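Local coordinates for glycosyl hydrolase, family 8 (Clostridium perfringens, PDB 3REN), which is an alpha-amylase that probably hydrolyses alpha-linked glucans such as starch, a family 8 glycosyl hydrolase with an (alpha/alpha)6-barrel fold, at residues 171-180 against 192-200; 201-212 against 246-255. All blocks are in the same frame, centred on the assembly; numbering follows the deposited sequence. Where two conformers were deposited one is given.

Contact 1 (171-180 against 192-200). With EDO (1,2-ethanediol), chain K.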
loop_
_atom_site.group_PDB
_atom_site.type_symbol
_atom_site.label_atom_id
_atom_site.label_comp_id
_atom_site.label_asym_id
_atom_site.label_seq_id
_atom_site.Cartn_x
_atom_site.Cartn_y
_atom_site.Cartn_z
ATOM N N LEU A 171 11.035 1.701 -6.257
ATOM C CA LEU A 171 11.525 1.677 -4.892
ATOM C C LEU A 171 10.453 1.369 -3.845
ATOM O O LEU A 171 10.763 0.702 -2.855
ATOM C CB LEU A 171 12.286 2.969 -4.518
ATOM C CG LEU A 171 13.799 2.946 -4.794
ATOM C CD1 LEU A 171 14.008 2.919 -6.333
ATOM C CD2 LEU A 171 14.512 4.156 -4.191
ATOM N N CYS A 172 9.216 1.827 -4.066
ATOM C CA CYS A 172 8.111 1.508 -3.133
ATOM C C CYS A 172 7.763 -0.005 -3.075
ATOM O O CYS A 172 7.106 -0.433 -2.126
ATOM C CB CYS A 172 6.843 2.327 -3.429
ATOM S SG CYS A 172 6.037 1.969 -4.972
ATOM N N TYR A 173 8.169 -0.771 -4.091
ATOM C CA TYR A 173 8.033 -2.251 -4.089
ATOM C C TYR A 173 8.999 -2.927 -3.114
ATOM O O TYR A 173 8.812 -4.102 -2.779
ATOM C CB TYR A 173 8.344 -2.832 -5.463
ATOM C CG TYR A 173 7.223 -2.764 -6.484
ATOM C CD1 TYR A 173 6.455 -1.619 -6.642
ATOM C CD2 TYR A 173 6.973 -3.846 -7.326
ATOM C CE1 TYR A 173 5.457 -1.573 -7.599
ATOM C CE2 TYR A 173 5.989 -3.806 -8.276
ATOM C CZ TYR A 173 5.236 -2.673 -8.405
ATOM O OH TYR A 173 4.252 -2.625 -9.371
ATOM N N LEU A 174 10.045 -2.225 -2.698
ATOM C CA LEU A 174 11.062 -2.833 -1.823
ATOM C C LEU A 174 10.599 -2.799 -0.369
ATOM O O LEU A 174 10.975 -1.894 0.415
ATOM C CB LEU A 174 12.439 -2.179 -2.006
ATOM C CG LEU A 174 12.943 -2.290 -3.448
ATOM C CD1 LEU A 174 14.126 -1.380 -3.603
ATOM C CD2 LEU A 174 13.282 -3.740 -3.818
ATOM N N ASP A 175 9.759 -3.797 -0.037
ATOM C CA ASP A 175 9.063 -3.892 1.234
ATOM C C ASP A 175 10.037 -4.444 2.284
ATOM O O ASP A 175 10.023 -5.621 2.613
ATOM C CB ASP A 175 7.901 -4.858 1.025
ATOM C CG ASP A 175 6.899 -4.869 2.156
ATOM O OD1 ASP A 175 7.219 -4.464 3.293
ATOM O OD2 ASP A 175 5.754 -5.329 1.893
ATOM N N LEU A 176 10.817 -3.559 2.835
ATOM C CA LEU A 176 11.819 -3.907 3.789
ATOM C C LEU A 176 11.251 -4.663 4.992
ATOM O O LEU A 176 11.857 -5.589 5.396
ATOM C CB LEU A 176 12.544 -2.664 4.291
ATOM C CG LEU A 176 13.815 -2.209 3.594
ATOM C CD1 LEU A 176 14.010 -2.700 2.269
ATOM C CD2 LEU A 176 14.358 -0.844 3.858
ATOM N N PRO A 177 10.104 -4.275 5.530
ATOM C CA PRO A 177 9.575 -4.997 6.692
ATOM C C PRO A 177 9.279 -6.460 6.382
ATOM O O PRO A 177 9.567 -7.316 7.211
ATOM C CB PRO A 177 8.266 -4.241 7.045
ATOM C CG PRO A 177 8.525 -2.877 6.497
ATOM C CD PRO A 177 9.277 -3.105 5.211
ATOM N N THR A 178 8.715 -6.739 5.212
ATOM C CA THR A 178 8.444 -8.113 4.819
ATOM C C THR A 178 9.779 -8.872 4.666
ATOM O O THR A 178 9.906 -10.009 5.117
ATOM C CB THR A 178 7.638 -8.140 3.507
ATOM O OG1 THR A 178 6.410 -7.397 3.675
ATOM C CG2 THR A 178 7.323 -9.565 3.104
HETATM N N MSE A 179 10.779 -8.249 4.043
HETATM C CA MSE A 179 12.073 -8.922 3.843
HETATM C C MSE A 179 12.767 -9.227 5.182
HETATM O O MSE A 179 13.446 -10.242 5.322
HETATM C CB MSE A 179 13.007 -8.133 2.907
HETATM C CG MSE A 179 12.489 -8.061 1.479
HETATM SE SE MSE A 179 13.448 -6.633 0.572
HETATM C CE MSE A 179 12.542 -6.580 -1.139
ATOM N N LYS A 180 12.633 -8.319 6.135
ATOM C CA LYS A 180 13.100 -8.529 7.490
ATOM C C LYS A 180 12.361 -9.716 8.116
ATOM O O LYS A 180 12.995 -10.652 8.591
ATOM C CB LYS A 180 12.830 -7.293 8.326
ATOM C CG LYS A 180 13.293 -7.420 9.789
ATOM C CD LYS A 180 13.569 -6.061 10.355
ATOM C CE LYS A 180 14.049 -6.197 11.785
ATOM N NZ LYS A 180 14.503 -4.878 12.239
ATOM N N ILE A 192 18.832 -10.203 0.216
ATOM C CA ILE A 192 17.801 -9.452 -0.514
ATOM C C ILE A 192 17.504 -8.146 0.214
ATOM O O ILE A 192 17.443 -7.094 -0.430
ATOM C CB ILE A 192 16.467 -10.257 -0.690
ATOM C CG1 ILE A 192 16.720 -11.592 -1.414
ATOM C CG2 ILE A 192 15.498 -9.464 -1.489
ATOM C CD1 ILE A 192 16.973 -11.429 -2.890
ATOM N N TYR A 193 17.302 -8.230 1.545
ATOM C CA TYR A 193 17.128 -7.053 2.393
ATOM C C TYR A 193 18.265 -6.046 2.226
ATOM O O TYR A 193 18.003 -4.839 2.084
ATOM C CB TYR A 193 16.995 -7.421 3.894
ATOM C CG TYR A 193 16.733 -6.208 4.792
ATOM C CD1 TYR A 193 17.770 -5.358 5.191
ATOM C CD2 TYR A 193 15.437 -5.912 5.235
ATOM C CE1 TYR A 193 17.530 -4.277 5.992
ATOM C CE2 TYR A 193 15.188 -4.828 6.042
ATOM C CZ TYR A 193 16.233 -4.017 6.421
ATOM O OH TYR A 193 15.984 -2.949 7.244
ATOM N N GLU A 194 19.507 -6.530 2.267
ATOM C CA GLU A 194 20.706 -5.666 2.156
ATOM C C GLU A 194 20.787 -4.962 0.791
ATOM O O GLU A 194 21.082 -3.766 0.726
ATOM C CB GLU A 194 22.014 -6.430 2.409
ATOM C CG GLU A 194 22.172 -7.042 3.811
ATOM C CD GLU A 194 22.309 -6.001 4.947
ATOM O OE1 GLU A 194 23.135 -5.059 4.827
ATOM O OE2 GLU A 194 21.606 -6.138 5.982
ATOM N N LYS A 195 20.520 -5.697 -0.291
ATOM C CA LYS A 195 20.495 -5.084 -1.620
ATOM C C LYS A 195 19.362 -4.055 -1.793
ATOM O O LYS A 195 19.602 -2.929 -2.254
ATOM C CB LYS A 195 20.467 -6.138 -2.721
ATOM C CG LYS A 195 20.363 -5.574 -4.165
ATOM C CD LYS A 195 21.614 -4.761 -4.583
ATOM C CE LYS A 195 21.584 -4.430 -6.075
ATOM N NZ LYS A 195 22.540 -3.342 -6.456
ATOM N N SER A 196 18.147 -4.449 -1.420
ATOM C CA SER A 196 16.977 -3.563 -1.376
ATOM C C SER A 196 17.245 -2.268 -0.603
ATOM O O SER A 196 17.002 -1.155 -1.112
ATOM C CB SER A 196 15.791 -4.310 -0.742
ATOM O OG SER A 196 15.473 -5.440 -1.545
ATOM N N ASN A 197 17.774 -2.409 0.606
ATOM C CA ASN A 197 18.036 -1.258 1.422
ATOM C C ASN A 197 19.105 -0.346 0.767
ATOM O O ASN A 197 19.001 0.896 0.807
ATOM C CB ASN A 197 18.453 -1.673 2.839
ATOM C CG ASN A 197 18.445 -0.500 3.797
ATOM O OD1 ASN A 197 17.452 0.259 3.875
ATOM N ND2 ASN A 197 19.563 -0.312 4.513
ATOM N N SER A 198 20.087 -0.978 0.127
ATOM C CA SER A 198 21.134 -0.238 -0.589
ATOM C C SER A 198 20.549 0.537 -1.766
ATOM O O SER A 198 20.924 1.671 -1.991
ATOM C CB SER A 198 22.273 -1.166 -1.011
ATOM O OG SER A 198 23.063 -0.568 -2.023
ATOM N N ILE A 199 19.602 -0.063 -2.482
ATOM C CA ILE A 199 18.880 0.620 -3.556
ATOM C C ILE A 199 18.151 1.864 -3.006
ATOM O O ILE A 199 18.257 2.959 -3.574
ATOM C CB ILE A 199 17.903 -0.344 -4.291
ATOM C CG1 ILE A 199 18.677 -1.447 -5.008
ATOM C CG2 ILE A 199 17.072 0.368 -5.290
ATOM C CD1 ILE A 199 17.796 -2.562 -5.664
ATOM N N ILE A 200 17.428 1.703 -1.892
ATOM C CA ILE A 200 16.731 2.816 -1.254
ATOM C C ILE A 200 17.732 3.891 -0.863
ATOM O O ILE A 200 17.596 5.070 -1.232
ATOM C CB ILE A 200 15.967 2.375 0.040
ATOM C CG1 ILE A 200 14.918 1.309 -0.264
ATOM C CG2 ILE A 200 15.344 3.583 0.730
ATOM C CD1 ILE A 200 14.078 1.623 -1.436
HETATM C C1 EDO K . 22.347 -0.360 -5.731
HETATM O O1 EDO K . 22.539 -0.785 -4.381
HETATM C C2 EDO K . 22.194 1.153 -5.794
HETATM O O2 EDO K . 23.509 1.676 -5.955
HETATM O O HOH W 1 16.777 -4.169 10.063
#
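Met-179 lays its selenium, the residue being selenomethionine, against Ser-196, with SE 3.2 Å from OG. That hydroxyl is already committed: OG donates to Ile-192 O at 2.8 Å, from above the carbonyl plane, and the same oxygen also receives Ser-196 N. Leu-174 reaches the same serine with CD2, while its CD1 lies 3.8 Å from Ile-199 CG2. Leu-171 continues this apolar row, its CG 3.6 Å from Ile-200 CD1 in one of the two conformers of that isoleucine. At the other end the Tyr-193 ring is swung out with CG anti to the backbone N (chi1 -177°), so that Leu-176 O sits at the ring edge, in its plane, 3.5 Å from CE2. Leu-176 crosses this ring at about a right angle, and its CD2 touches Asn-197 OD1, an oxygen held by Arg-241. A water links Lys-180 NZ to Tyr-193 OH, whose main partner is Glu-246. In the second shell, Asp-175 N-caps helix 176-185 through a weak bond from Thr-178 N to OD1. The segment axes run 9.6 Å apart at 162°, the geometry of an antiparallel helical hairpin, here in an (alpha/alpha)6-barrel protein.

Contact 2 (201-212 against 246-255); sequences ENGKISEEVPLY and ENEESSIKWI
Tyr-212 and Lys-204 converge on the carboxylate of Glu-248, the N-cap residue of helix 249-262, and so tie the irregular loop 201-212 to the start of a helix in this (alpha/alpha)6-barrel protein. Tyr-212 OH donates to Glu-248 OE2 at a modelled 2.4 Å, too short to be taken at face value, the ring and carboxylate planes lying 67° apart; OE2 also pairs with Arg-241. Lys-204 NZ forms a salt bridge to Glu-248 OE1 whose hydrogen bond, at 3.4 Å, is weak. Its chain bends at chi2 (-74°), and the ammonium is gripped more closely by Pro-210 O, 2.7 Å from NZ within the loop. A water accepts from NZ and from Ser-251 N, donates to Glu-248 OE1 and, in one of two serine conformers, bonds to Ser-250 OG, joining the lysine to the first turn of the helix. Just ahead of it, Asn-247 OD1 accepts from Glu-249 N in an Asx turn.

Beyond this polar cluster Pro-210, the centre of an inverse gamma turn, points its ring at the helix: CG is 3.4 Å from Ser-250 O and CD is 3.4 Å from Trp-254 CD1. Val-209 CG1 lies above one face of the indole, toward the rim. A second water bridges Trp-254 NE1 and Glu-208 OE2. Leu-211 CD1 makes a CH-pi contact over a face of Trp-254, 4.1 Å from the six-membered-ring centroid and 26° off its normal.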
loop_
_atom_site.group_PDB
_atom_site.type_symbol
_atom_site.label_atom_id
_atom_site.label_comp_id
_atom_site.label_asym_id
_atom_site.label_seq_id
_atom_site.Cartn_x
_atom_site.Cartn_y
_atom_site.Cartn_z
ATOM N N GLU A 201 18.747 3.488 -0.115
ATOM C CA GLU A 201 19.731 4.443 0.429
ATOM C C GLU A 201 20.492 5.253 -0.623
ATOM O O GLU A 201 20.790 6.425 -0.402
ATOM C CB GLU A 201 20.689 3.758 1.411
ATOM C CG GLU A 201 20.110 3.663 2.809
ATOM C CD GLU A 201 20.969 2.867 3.790
ATOM O OE1 GLU A 201 22.014 2.343 3.376
ATOM O OE2 GLU A 201 20.589 2.746 4.990
ATOM N N ASN A 202 20.763 4.642 -1.773
ATOM C CA ASN A 202 21.420 5.324 -2.868
ATOM C C ASN A 202 20.457 6.114 -3.760
ATOM O O ASN A 202 20.876 6.741 -4.751
ATOM C CB ASN A 202 22.242 4.339 -3.715
ATOM C CG ASN A 202 23.481 3.814 -2.964
ATOM O OD1 ASN A 202 24.279 4.588 -2.468
ATOM N ND2 ASN A 202 23.621 2.498 -2.878
ATOM N N GLY A 203 19.178 6.112 -3.414
ATOM C CA GLY A 203 18.197 6.768 -4.254
ATOM C C GLY A 203 17.570 8.029 -3.696
ATOM O O GLY A 203 16.488 8.430 -4.153
ATOM N N LYS A 204 18.220 8.692 -2.741
ATOM C CA LYS A 204 17.729 10.014 -2.311
ATOM C C LYS A 204 17.725 10.993 -3.458
ATOM O O LYS A 204 18.602 10.937 -4.319
ATOM C CB LYS A 204 18.574 10.623 -1.202
ATOM C CG LYS A 204 18.348 10.040 0.181
ATOM C CD LYS A 204 17.056 10.482 0.796
ATOM C CE LYS A 204 17.060 10.149 2.288
ATOM N NZ LYS A 204 15.732 10.422 2.934
ATOM N N ILE A 205 16.759 11.904 -3.454
ATOM C CA ILE A 205 16.606 12.836 -4.555
ATOM C C ILE A 205 17.670 13.919 -4.399
ATOM O O ILE A 205 18.476 14.097 -5.296
ATOM C CB ILE A 205 15.202 13.485 -4.621
ATOM C CG1 ILE A 205 14.118 12.462 -4.969
ATOM C CG2 ILE A 205 15.193 14.666 -5.650
ATOM C CD1 ILE A 205 14.229 11.866 -6.359
ATOM N N SER A 206 17.666 14.624 -3.259
ATOM C CA SER A 206 18.646 15.697 -3.007
ATOM C C SER A 206 18.700 16.037 -1.536
ATOM O O SER A 206 17.916 15.524 -0.726
ATOM C CB SER A 206 18.335 16.972 -3.835
ATOM O OG SER A 206 17.224 17.707 -3.302
ATOM N N GLU A 207 19.605 16.945 -1.187
ATOM C CA GLU A 207 19.762 17.341 0.216
ATOM C C GLU A 207 18.596 18.255 0.631
ATOM O O GLU A 207 18.078 18.153 1.732
ATOM C CB GLU A 207 21.149 17.999 0.459
ATOM C CG GLU A 207 21.652 19.084 -0.608
ATOM C CD GLU A 207 21.093 19.018 -2.088
ATOM O OE1 GLU A 207 21.606 18.167 -2.925
ATOM O OE2 GLU A 207 20.184 19.872 -2.403
ATOM N N GLU A 208 18.198 19.136 -0.283
ATOM C CA GLU A 208 17.059 20.026 -0.098
ATOM C C GLU A 208 15.723 19.224 0.012
ATOM O O GLU A 208 14.811 19.598 0.747
ATOM C CB GLU A 208 17.021 21.024 -1.289
ATOM C CG GLU A 208 15.840 22.021 -1.332
ATOM C CD GLU A 208 15.777 22.911 -0.076
ATOM O OE1 GLU A 208 16.868 23.209 0.488
ATOM O OE2 GLU A 208 14.645 23.264 0.372
ATOM N N VAL A 209 15.612 18.159 -0.780
ATOM C CA VAL A 209 14.367 17.380 -0.900
ATOM C C VAL A 209 14.745 15.922 -0.641
ATOM O O VAL A 209 15.071 15.174 -1.571
ATOM C CB VAL A 209 13.740 17.537 -2.304
ATOM C CG1 VAL A 209 12.396 16.749 -2.413
ATOM C CG2 VAL A 209 13.559 19.001 -2.650
ATOM N N PRO A 210 14.771 15.519 0.633
ATOM C CA PRO A 210 15.370 14.212 0.893
ATOM C C PRO A 210 14.354 13.087 0.735
ATOM O O PRO A 210 14.194 12.247 1.625
ATOM C CB PRO A 210 15.851 14.333 2.338
ATOM C CG PRO A 210 14.965 15.338 2.960
ATOM C CD PRO A 210 14.426 16.243 1.870
ATOM N N LEU A 211 13.653 13.104 -0.379
ATOM C CA LEU A 211 12.699 12.059 -0.718
ATOM C C LEU A 211 13.410 11.036 -1.620
ATOM O O LEU A 211 14.644 11.008 -1.669
ATOM C CB LEU A 211 11.466 12.686 -1.376
ATOM C CG LEU A 211 10.744 13.690 -0.468
ATOM C CD1 LEU A 211 9.580 14.324 -1.231
ATOM C CD2 LEU A 211 10.273 13.116 0.882
ATOM N N TYR A 212 12.657 10.214 -2.350
ATOM C CA TYR A 212 13.259 9.115 -3.053
ATOM C C TYR A 212 12.952 9.092 -4.521
ATOM O O TYR A 212 11.866 9.506 -4.946
ATOM C CB TYR A 212 12.841 7.779 -2.436
ATOM C CG TYR A 212 13.483 7.576 -1.118
ATOM C CD1 TYR A 212 14.807 7.184 -1.037
ATOM C CD2 TYR A 212 12.793 7.869 0.066
ATOM C CE1 TYR A 212 15.432 7.020 0.193
ATOM C CE2 TYR A 212 13.396 7.663 1.301
ATOM C CZ TYR A 212 14.719 7.223 1.347
ATOM O OH TYR A 212 15.364 7.028 2.554
ATOM N N GLU A 246 14.899 1.285 10.047
ATOM C CA GLU A 246 15.899 2.177 9.414
ATOM C C GLU A 246 15.615 3.652 9.719
ATOM O O GLU A 246 14.537 3.994 10.239
ATOM C CB GLU A 246 15.935 1.957 7.902
ATOM C CG GLU A 246 16.138 0.523 7.453
ATOM C CD GLU A 246 17.559 -0.004 7.710
ATOM O OE1 GLU A 246 18.515 0.814 7.827
ATOM O OE2 GLU A 246 17.712 -1.253 7.798
ATOM N N ASN A 247 16.546 4.525 9.338
ATOM C CA ASN A 247 16.495 5.947 9.697
ATOM C C ASN A 247 15.891 6.819 8.603
ATOM O O ASN A 247 16.395 6.825 7.501
ATOM C CB ASN A 247 17.923 6.440 10.001
ATOM C CG ASN A 247 17.963 7.909 10.476
ATOM O OD1 ASN A 247 17.485 8.821 9.789
ATOM N ND2 ASN A 247 18.526 8.125 11.661
ATOM N N GLU A 248 14.831 7.544 8.925
ATOM C CA GLU A 248 14.196 8.526 8.028
ATOM C C GLU A 248 13.994 9.895 8.715
ATOM O O GLU A 248 13.037 10.587 8.420
ATOM C CB GLU A 248 12.834 8.018 7.522
ATOM C CG GLU A 248 12.932 6.851 6.504
ATOM C CD GLU A 248 13.782 7.187 5.257
ATOM O OE1 GLU A 248 13.820 8.357 4.878
ATOM O OE2 GLU A 248 14.422 6.294 4.658
ATOM N N GLU A 249 14.928 10.300 9.555
ATOM C CA GLU A 249 14.807 11.552 10.262
ATOM C C GLU A 249 14.698 12.795 9.346
ATOM O O GLU A 249 13.827 13.574 9.521
ATOM C CB GLU A 249 15.971 11.716 11.259
ATOM C CG GLU A 249 16.034 10.661 12.346
ATOM C CD GLU A 249 17.069 10.929 13.440
ATOM O OE1 GLU A 249 18.271 10.941 13.198
ATOM N N SER A 250 15.502 12.865 8.307
ATOM C CA SER A 250 15.493 14.048 7.437
ATOM C C SER A 250 14.301 14.107 6.491
ATOM O O SER A 250 13.836 15.185 6.136
ATOM C CB SER A 250 16.815 14.213 6.662
ATOM O OG SER A 250 16.954 13.238 5.642
ATOM N N SER A 251 13.800 12.950 6.083
ATOM C CA SER A 251 12.657 12.934 5.187
ATOM C C SER A 251 11.391 13.314 5.935
ATOM O O SER A 251 10.561 14.087 5.445
ATOM C CB SER A 251 12.498 11.557 4.569
ATOM O OG SER A 251 11.370 11.580 3.730
ATOM N N ILE A 252 11.245 12.764 7.134
ATOM C CA ILE A 252 10.096 13.039 7.972
ATOM C C ILE A 252 10.077 14.516 8.384
ATOM O O ILE A 252 9.024 15.137 8.404
ATOM C CB ILE A 252 10.059 12.102 9.199
ATOM C CG1 ILE A 252 9.785 10.667 8.741
ATOM C CG2 ILE A 252 8.988 12.539 10.186
ATOM C CD1 ILE A 252 9.858 9.637 9.873
ATOM N N LYS A 253 11.234 15.064 8.731
ATOM C CA LYS A 253 11.334 16.506 9.005
ATOM C C LYS A 253 10.826 17.305 7.776
ATOM O O LYS A 253 10.044 18.251 7.897
ATOM C CB LYS A 253 12.793 16.843 9.344
ATOM C CG LYS A 253 13.029 18.220 9.966
ATOM C CD LYS A 253 14.538 18.544 9.944
ATOM C CE LYS A 253 14.815 20.072 9.996
ATOM N NZ LYS A 253 14.815 20.608 11.396
ATOM N N TRP A 254 11.256 16.897 6.586
ATOM C CA TRP A 254 10.854 17.586 5.349
ATOM C C TRP A 254 9.347 17.571 5.186
ATOM O O TRP A 254 8.716 18.605 4.952
ATOM C CB TRP A 254 11.530 16.959 4.127
ATOM C CG TRP A 254 11.308 17.772 2.868
ATOM C CD1 TRP A 254 12.124 18.748 2.380
ATOM C CD2 TRP A 254 10.202 17.672 1.947
ATOM N NE1 TRP A 254 11.606 19.260 1.231
ATOM C CE2 TRP A 254 10.429 18.630 0.931
ATOM C CE3 TRP A 254 9.043 16.871 1.884
ATOM C CZ2 TRP A 254 9.548 18.828 -0.141
ATOM C CZ3 TRP A 254 8.126 17.088 0.802
ATOM C CH2 TRP A 254 8.407 18.056 -0.192
ATOM N N ILE A 255 8.758 16.393 5.326
ATOM C CA ILE A 255 7.300 16.265 5.277
ATOM C C ILE A 255 6.589 17.115 6.304
ATOM O O ILE A 255 5.623 17.820 5.940
ATOM C CB ILE A 255 6.837 14.774 5.380
ATOM C CG1 ILE A 255 7.351 13.996 4.169
ATOM C CG2 ILE A 255 5.334 14.682 5.425
ATOM C CD1 ILE A 255 7.257 12.477 4.378
HETATM O O HOH W 2 15.805 10.638 5.626
HETATM O O HOH W 3 11.958 22.042 0.287
#

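The two contacts follow in series along the chain: contact 1 pairs helix 176-185 with helix 188-201, and the loop leaving that second helix supplies the first half of contact 2, whose other half leads into helix 249-262. Their centres are 16 Å apart, yet they touch. Tyr-193 OH lies 2.5 Å from Glu-246 OE2, a probable hydrogen bond, and Ile-200 O packs 3.2 Å from Tyr-212 CE1. Helix 231-243 adjoins both, and its Arg-241 serves both contacts, forming a salt bridge with Glu-201 as well. Local hairpin and longer-range loop packing therefore form one continuous region, joining successive helices of the (alpha/alpha)6-barrel protein.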